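Local coordinates for protein NADP-dependent alcohol dehydrogenase (Entamoeba histolytica, PDB 2OUI) that catalyses the NADP-dependent, reversible oxidation of alcohols to aldehydes or ketones, probably with the help of its bound zinc ion, at residues 4-14 / 327-335; 69-77 / 128-136. The protein carries 1 engineered substitution. One frame throughout, in Å; residues are numbered along the deposited sequence.

Interaction 1: 4-14 / 327-335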
# COMPACT_ATOMS: atom_id res chain seq x y z
N LEU A 4 -39.14 -2.24 16.60
CA LEU A 4 -38.77 -3.37 17.45
C LEU A 4 -37.46 -2.99 18.13
O LEU A 4 -36.46 -2.75 17.43
CB LEU A 4 -38.58 -4.64 16.62
CG LEU A 4 -38.13 -5.84 17.48
CD1 LEU A 4 -39.23 -6.20 18.42
CD2 LEU A 4 -37.77 -7.02 16.60
N ALA A 5 -37.46 -2.94 19.47
CA ALA A 5 -36.35 -2.37 20.24
C ALA A 5 -35.68 -3.33 21.23
O ALA A 5 -36.31 -4.29 21.68
CB ALA A 5 -36.81 -1.14 21.01
N MET A 6 -34.42 -3.04 21.57
CA MET A 6 -33.75 -3.61 22.74
C MET A 6 -34.20 -2.78 23.92
O MET A 6 -33.87 -1.59 24.01
CB MET A 6 -32.23 -3.49 22.60
CG MET A 6 -31.46 -3.93 23.83
SD MET A 6 -29.71 -3.92 23.44
CE MET A 6 -29.06 -4.39 25.04
N LEU A 7 -34.97 -3.39 24.81
CA LEU A 7 -35.50 -2.70 25.97
C LEU A 7 -34.51 -2.75 27.13
O LEU A 7 -34.54 -1.92 28.04
CB LEU A 7 -36.82 -3.31 26.37
CG LEU A 7 -37.87 -3.46 25.27
CD1 LEU A 7 -39.11 -4.14 25.81
CD2 LEU A 7 -38.21 -2.11 24.68
N GLY A 8 -33.64 -3.75 27.10
CA GLY A 8 -32.60 -3.93 28.11
C GLY A 8 -31.82 -5.15 27.68
O GLY A 8 -32.24 -5.84 26.75
N ILE A 9 -30.69 -5.41 28.32
CA ILE A 9 -29.96 -6.65 28.06
C ILE A 9 -30.93 -7.82 28.24
O ILE A 9 -31.60 -7.92 29.26
CB ILE A 9 -28.67 -6.78 28.92
CG1 ILE A 9 -27.63 -5.77 28.42
CG2 ILE A 9 -28.12 -8.22 28.88
CD1 ILE A 9 -26.35 -5.71 29.25
N GLY A 10 -31.03 -8.65 27.20
CA GLY A 10 -31.90 -9.83 27.22
C GLY A 10 -33.39 -9.63 26.96
O GLY A 10 -34.16 -10.57 27.14
N ARG A 11 -33.81 -8.43 26.55
CA ARG A 11 -35.25 -8.12 26.39
C ARG A 11 -35.52 -7.33 25.11
O ARG A 11 -34.90 -6.30 24.87
CB ARG A 11 -35.79 -7.30 27.58
CG ARG A 11 -36.28 -8.09 28.77
CD ARG A 11 -36.99 -7.21 29.82
NE ARG A 11 -36.29 -5.93 30.04
CZ ARG A 11 -36.82 -4.73 29.85
NH1 ARG A 11 -38.08 -4.59 29.43
NH2 ARG A 11 -36.09 -3.64 30.09
N ILE A 12 -36.46 -7.81 24.29
CA ILE A 12 -36.87 -7.06 23.10
C ILE A 12 -38.38 -6.95 23.06
O ILE A 12 -39.08 -7.78 23.62
CB ILE A 12 -36.35 -7.68 21.76
CG1 ILE A 12 -37.08 -9.00 21.41
CG2 ILE A 12 -34.84 -7.84 21.76
CD1 ILE A 12 -36.56 -9.60 20.06
N GLY A 13 -38.87 -5.91 22.39
CA GLY A 13 -40.30 -5.74 22.22
C GLY A 13 -40.60 -4.51 21.37
O GLY A 13 -39.74 -3.67 21.12
N TRP A 14 -41.85 -4.42 20.91
CA TRP A 14 -42.29 -3.29 20.11
C TRP A 14 -42.56 -2.07 20.99
O TRP A 14 -43.23 -2.18 22.02
CB TRP A 14 -43.55 -3.67 19.31
CG TRP A 14 -43.23 -4.73 18.31
CD1 TRP A 14 -43.27 -6.08 18.50
CD2 TRP A 14 -42.73 -4.52 16.97
NE1 TRP A 14 -42.85 -6.73 17.35
CE2 TRP A 14 -42.52 -5.81 16.41
CE3 TRP A 14 -42.48 -3.37 16.19
CZ2 TRP A 14 -42.03 -5.99 15.09
CZ3 TRP A 14 -42.00 -3.55 14.86
CH2 TRP A 14 -41.79 -4.86 14.33
N LEU A 327 -44.01 -6.01 8.43
CA LEU A 327 -43.07 -5.45 9.39
C LEU A 327 -43.00 -6.24 10.71
O LEU A 327 -41.92 -6.40 11.26
CB LEU A 327 -43.39 -3.98 9.67
CG LEU A 327 -42.42 -3.24 10.61
CD1 LEU A 327 -40.98 -3.24 10.12
CD2 LEU A 327 -42.89 -1.78 10.85
N GLU A 328 -44.14 -6.74 11.18
CA GLU A 328 -44.20 -7.47 12.44
C GLU A 328 -43.29 -8.69 12.40
O GLU A 328 -42.75 -9.09 13.43
CB GLU A 328 -45.62 -7.94 12.77
CG GLU A 328 -46.72 -7.21 12.03
CD GLU A 328 -46.95 -7.78 10.64
OE1 GLU A 328 -46.95 -6.99 9.67
OE2 GLU A 328 -47.13 -9.02 10.54
N LYS A 329 -43.07 -9.25 11.20
CA LYS A 329 -42.26 -10.47 11.10
C LYS A 329 -40.76 -10.29 11.34
O LYS A 329 -40.06 -11.30 11.44
CB LYS A 329 -42.49 -11.20 9.77
CG LYS A 329 -43.93 -11.61 9.51
CD LYS A 329 -44.48 -12.53 10.56
CE LYS A 329 -45.97 -12.76 10.31
NZ LYS A 329 -46.55 -13.65 11.34
N VAL A 330 -40.27 -9.06 11.47
CA VAL A 330 -38.85 -8.86 11.83
C VAL A 330 -38.55 -9.47 13.19
O VAL A 330 -37.42 -9.92 13.44
CB VAL A 330 -38.32 -7.39 11.75
CG1 VAL A 330 -38.44 -6.85 10.34
CG2 VAL A 330 -39.00 -6.47 12.75
N GLU A 331 -39.55 -9.51 14.07
CA GLU A 331 -39.34 -10.14 15.37
C GLU A 331 -39.09 -11.64 15.21
O GLU A 331 -38.10 -12.18 15.76
CB GLU A 331 -40.50 -9.88 16.31
CG GLU A 331 -40.25 -10.42 17.70
CD GLU A 331 -41.26 -9.91 18.70
OE1 GLU A 331 -42.41 -9.60 18.30
OE2 GLU A 331 -40.90 -9.81 19.89
N ASP A 332 -39.94 -12.30 14.44
CA ASP A 332 -39.75 -13.72 14.09
C ASP A 332 -38.39 -13.95 13.45
O ASP A 332 -37.66 -14.89 13.83
CB ASP A 332 -40.84 -14.19 13.14
CG ASP A 332 -42.23 -13.91 13.66
OD1 ASP A 332 -42.59 -12.72 13.87
OD2 ASP A 332 -42.98 -14.89 13.85
N ALA A 333 -38.03 -13.09 12.49
CA ALA A 333 -36.77 -13.22 11.78
C ALA A 333 -35.59 -13.06 12.73
O ALA A 333 -34.61 -13.81 12.64
CB ALA A 333 -36.69 -12.21 10.66
N LEU A 334 -35.66 -12.10 13.65
CA LEU A 334 -34.53 -11.90 14.57
C LEU A 334 -34.37 -13.11 15.50
O LEU A 334 -33.25 -13.53 15.79
CB LEU A 334 -34.67 -10.61 15.38
CG LEU A 334 -33.55 -10.29 16.39
CD1 LEU A 334 -32.16 -10.19 15.75
CD2 LEU A 334 -33.91 -9.01 17.17
N MET A 335 -35.48 -13.67 15.93
CA MET A 335 -35.47 -14.87 16.80
C MET A 335 -34.81 -16.09 16.16
O MET A 335 -34.19 -16.90 16.87
CB MET A 335 -36.87 -15.21 17.28
CG MET A 335 -37.43 -14.22 18.30
SD MET A 335 -36.28 -13.84 19.65
CE MET A 335 -37.44 -13.21 20.85
O HOH W 1 -41.36 -9.50 22.41
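W14 lays the far corner of its indole against the backbone of L327 and E328 and the side chain of V330, where the chain leads into helix 329-339. CH2 of W14 comes to 3.4 Å from the carbonyl O of L327 and 3.6 Å from CG2 of V330, and both backbone carbonyls, of L327 and E328, lie at the ring's edge. Farther along the same edge, on the five-membered ring, NE1 of W14 donates to OE1 of E331 over 3.1 Å. The bond is bent, 143° at the hydrogen; it lies close to the ring plane but reaches the carboxylate from above its own plane. E331 gets there because CG is anti to its backbone N (chi1 -175°) and the chain beyond stays extended. Its OE2 is held as well, by a water that also donates to the O of I12. Beside this polar pair, the branched end of L4 puts CD2 into the hollow between V330 and L334, 3.7 Å from CA of E331. CB of L4 sits above one face of the W14 ring, toward its border. CD1 of I12 touches L334 and meets CE of the long, flexible M335 tip to tip at 3.8 Å. The helix lies nearly antiparallel to strand 11-14 (161°) on a hairpin closed by the type II turn G8-R11, while V330 and A333 face strand 346-350 and I12 and M335 both reach helix 38-46.

Interaction 2: 69-77 / 128-136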
# COMPACT_ATOMS: atom_id res chain seq x y z
N GLY A 69 -34.21 16.39 3.51
CA GLY A 69 -33.89 17.73 4.01
C GLY A 69 -33.68 18.75 2.91
O GLY A 69 -33.54 18.40 1.73
N SER A 70 -33.65 20.02 3.29
CA SER A 70 -33.60 21.11 2.32
C SER A 70 -32.33 21.17 1.48
O SER A 70 -32.32 21.83 0.44
CB SER A 70 -33.85 22.45 3.02
OG SER A 70 -32.81 22.74 3.94
N LEU A 71 -31.27 20.48 1.90
CA LEU A 71 -30.02 20.52 1.14
C LEU A 71 -29.67 19.21 0.45
O LEU A 71 -28.54 19.02 -0.01
CB LEU A 71 -28.86 20.95 2.06
CG LEU A 71 -28.88 22.38 2.58
CD1 LEU A 71 -27.64 22.57 3.43
CD2 LEU A 71 -28.95 23.39 1.43
N VAL A 72 -30.66 18.31 0.39
CA VAL A 72 -30.48 17.01 -0.27
C VAL A 72 -30.63 17.25 -1.77
O VAL A 72 -31.63 17.83 -2.20
CB VAL A 72 -31.49 15.96 0.27
CG1 VAL A 72 -31.48 14.72 -0.60
CG2 VAL A 72 -31.14 15.57 1.73
N LYS A 73 -29.64 16.83 -2.55
CA LYS A 73 -29.59 17.13 -3.99
C LYS A 73 -29.74 15.92 -4.91
O LYS A 73 -30.09 16.08 -6.08
CB LYS A 73 -28.26 17.83 -4.35
CG LYS A 73 -28.07 19.19 -3.73
CD LYS A 73 -26.59 19.58 -3.75
CE LYS A 73 -26.39 20.99 -3.22
NZ LYS A 73 -24.95 21.40 -3.28
N ARG A 74 -29.46 14.71 -4.39
CA ARG A 74 -29.33 13.54 -5.25
C ARG A 74 -30.56 12.63 -5.14
O ARG A 74 -30.73 11.69 -5.93
CB ARG A 74 -28.07 12.74 -4.88
CG ARG A 74 -26.75 13.50 -4.97
CD ARG A 74 -25.56 12.56 -4.73
NE ARG A 74 -25.43 11.58 -5.80
CZ ARG A 74 -24.74 11.79 -6.93
NH1 ARG A 74 -24.09 12.93 -7.12
NH2 ARG A 74 -24.68 10.84 -7.85
N LEU A 75 -31.41 12.92 -4.16
CA LEU A 75 -32.50 12.01 -3.80
C LEU A 75 -33.80 12.74 -3.76
O LEU A 75 -33.85 13.94 -3.46
CB LEU A 75 -32.25 11.43 -2.41
CG LEU A 75 -30.96 10.63 -2.28
CD1 LEU A 75 -30.66 10.46 -0.79
CD2 LEU A 75 -31.10 9.28 -3.00
N LYS A 76 -34.88 12.03 -4.03
CA LYS A 76 -36.19 12.63 -3.90
C LYS A 76 -37.17 11.67 -3.23
O LYS A 76 -36.97 10.45 -3.25
CB LYS A 76 -36.69 13.13 -5.26
CG LYS A 76 -36.72 12.07 -6.34
CD LYS A 76 -36.92 12.69 -7.74
CE LYS A 76 -37.40 11.64 -8.77
NZ LYS A 76 -36.43 10.51 -9.00
N VAL A 77 -38.21 12.23 -2.61
CA VAL A 77 -39.29 11.43 -2.03
C VAL A 77 -39.79 10.42 -3.08
O VAL A 77 -40.04 10.78 -4.24
CB VAL A 77 -40.45 12.32 -1.55
CG1 VAL A 77 -41.69 11.48 -1.19
CG2 VAL A 77 -40.00 13.16 -0.36
N GLU A 128 -26.61 12.48 6.50
CA GLU A 128 -25.84 12.69 5.25
C GLU A 128 -26.36 11.82 4.09
O GLU A 128 -25.63 11.04 3.49
CB GLU A 128 -24.33 12.52 5.51
CG GLU A 128 -23.81 13.68 6.37
CD GLU A 128 -22.36 13.55 6.75
OE1 GLU A 128 -21.57 13.02 5.94
OE2 GLU A 128 -22.01 14.00 7.87
N ALA A 129 -27.65 11.97 3.80
CA ALA A 129 -28.33 11.04 2.89
C ALA A 129 -27.76 10.98 1.46
O ALA A 129 -27.73 9.91 0.86
CB ALA A 129 -29.83 11.36 2.85
N ASP A 130 -27.33 12.11 0.90
CA ASP A 130 -26.74 12.09 -0.44
C ASP A 130 -25.51 11.21 -0.45
O ASP A 130 -25.24 10.52 -1.42
CB ASP A 130 -26.33 13.51 -0.90
CG ASP A 130 -27.49 14.28 -1.50
OD1 ASP A 130 -28.53 13.66 -1.81
OD2 ASP A 130 -27.35 15.52 -1.68
N ALA A 131 -24.74 11.26 0.65
CA ALA A 131 -23.48 10.54 0.71
C ALA A 131 -23.72 9.07 1.08
O ALA A 131 -22.96 8.20 0.67
CB ALA A 131 -22.59 11.18 1.75
N ASN A 132 -24.79 8.80 1.83
CA ASN A 132 -24.99 7.49 2.43
C ASN A 132 -26.05 6.57 1.82
O ASN A 132 -26.16 5.43 2.25
CB ASN A 132 -25.24 7.65 3.93
CG ASN A 132 -23.98 8.00 4.67
OD1 ASN A 132 -22.92 7.51 4.31
ND2 ASN A 132 -24.08 8.88 5.66
N LEU A 133 -26.82 7.04 0.83
CA LEU A 133 -27.83 6.18 0.20
C LEU A 133 -27.57 5.97 -1.31
O LEU A 133 -27.36 6.94 -2.04
CB LEU A 133 -29.22 6.79 0.39
CG LEU A 133 -29.70 6.80 1.85
CD1 LEU A 133 -31.03 7.54 1.97
CD2 LEU A 133 -29.80 5.39 2.44
N ALA A 134 -27.56 4.70 -1.74
CA ALA A 134 -27.39 4.36 -3.15
C ALA A 134 -28.76 4.11 -3.71
O ALA A 134 -29.60 3.48 -3.06
CB ALA A 134 -26.53 3.09 -3.30
N LEU A 135 -29.02 4.59 -4.92
CA LEU A 135 -30.27 4.20 -5.59
C LEU A 135 -30.30 2.69 -5.89
O LEU A 135 -29.28 2.13 -6.28
CB LEU A 135 -30.47 5.02 -6.88
CG LEU A 135 -30.74 6.53 -6.72
CD1 LEU A 135 -30.86 7.18 -8.10
CD2 LEU A 135 -31.97 6.85 -5.85
N LEU A 136 -31.45 2.04 -5.68
CA LEU A 136 -31.63 0.62 -6.00
C LEU A 136 -31.66 0.42 -7.52
O LEU A 136 -32.56 0.93 -8.17
CB LEU A 136 -32.93 0.09 -5.38
CG LEU A 136 -33.32 -1.38 -5.64
CD1 LEU A 136 -32.31 -2.38 -5.05
CD2 LEU A 136 -34.74 -1.67 -5.14
O HOH W 2 -26.72 16.95 0.71
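D130 of the short helix 129-132 takes hydrogen bonds from the backbone of K73 and R74 in the irregular run 69-77. Its carboxylate receives these two successive N-H groups on different oxygens: K73 N reaches OD2 at 2.8 Å and nearly straight (167°), on the syn lone pair, while R74 N reaches OD1 at 2.9 Å from above the carboxylate plane. A water donates to OD2 of D130 and to the O of L71, tying in the preceding turn. Van der Waals contacts wrap the same acid: CG1 of V72 lies 3.4 Å from OD1 of D130, and the aliphatic part of R74 runs across the aspartate, CB and CG near OD1. The apolar part belongs to L75, whose branches divide: CD1 packs on CB of A129 at 3.8 Å and on L133, and CD2 meets CD2 of L135. Small A129 leaves room for that first branch, and L133 carries the packing on to V81 of strand 80-83. The charged ends of K73 and R74 do not touch the carboxylate, and R74 instead lies close to R299. D130 therefore acts chiefly as an acceptor for main-chain N-H groups, tying the irregular backbone at K73 and R74 to the helix, and the nearby cationic side chains probably favour its ionised form.

In the fold
Interaction 1 joins the hairpin of a small antiparallel sheet, near the start of the chain, to helix 329-339 near its end, which also packs on strand 346-350. In interaction 2 a loop meets a short helix and strand 134-135, which belongs to the same mixed sheet as 346-350. The two stay apart, their nearest atoms about 16 Å from each other. Both are partly buried, but interaction 2 has more exposed residues. Interaction 1 is largely hydrocarbon packing with a glutamate-tryptophan hydrogen bond among it; in interaction 2 an aspartate grips backbone N-H groups, with a leucine cluster beside it. An acid thus receives a side-chain donor in one and main-chain donors in the other. Only interaction 2 also touches a second subunit.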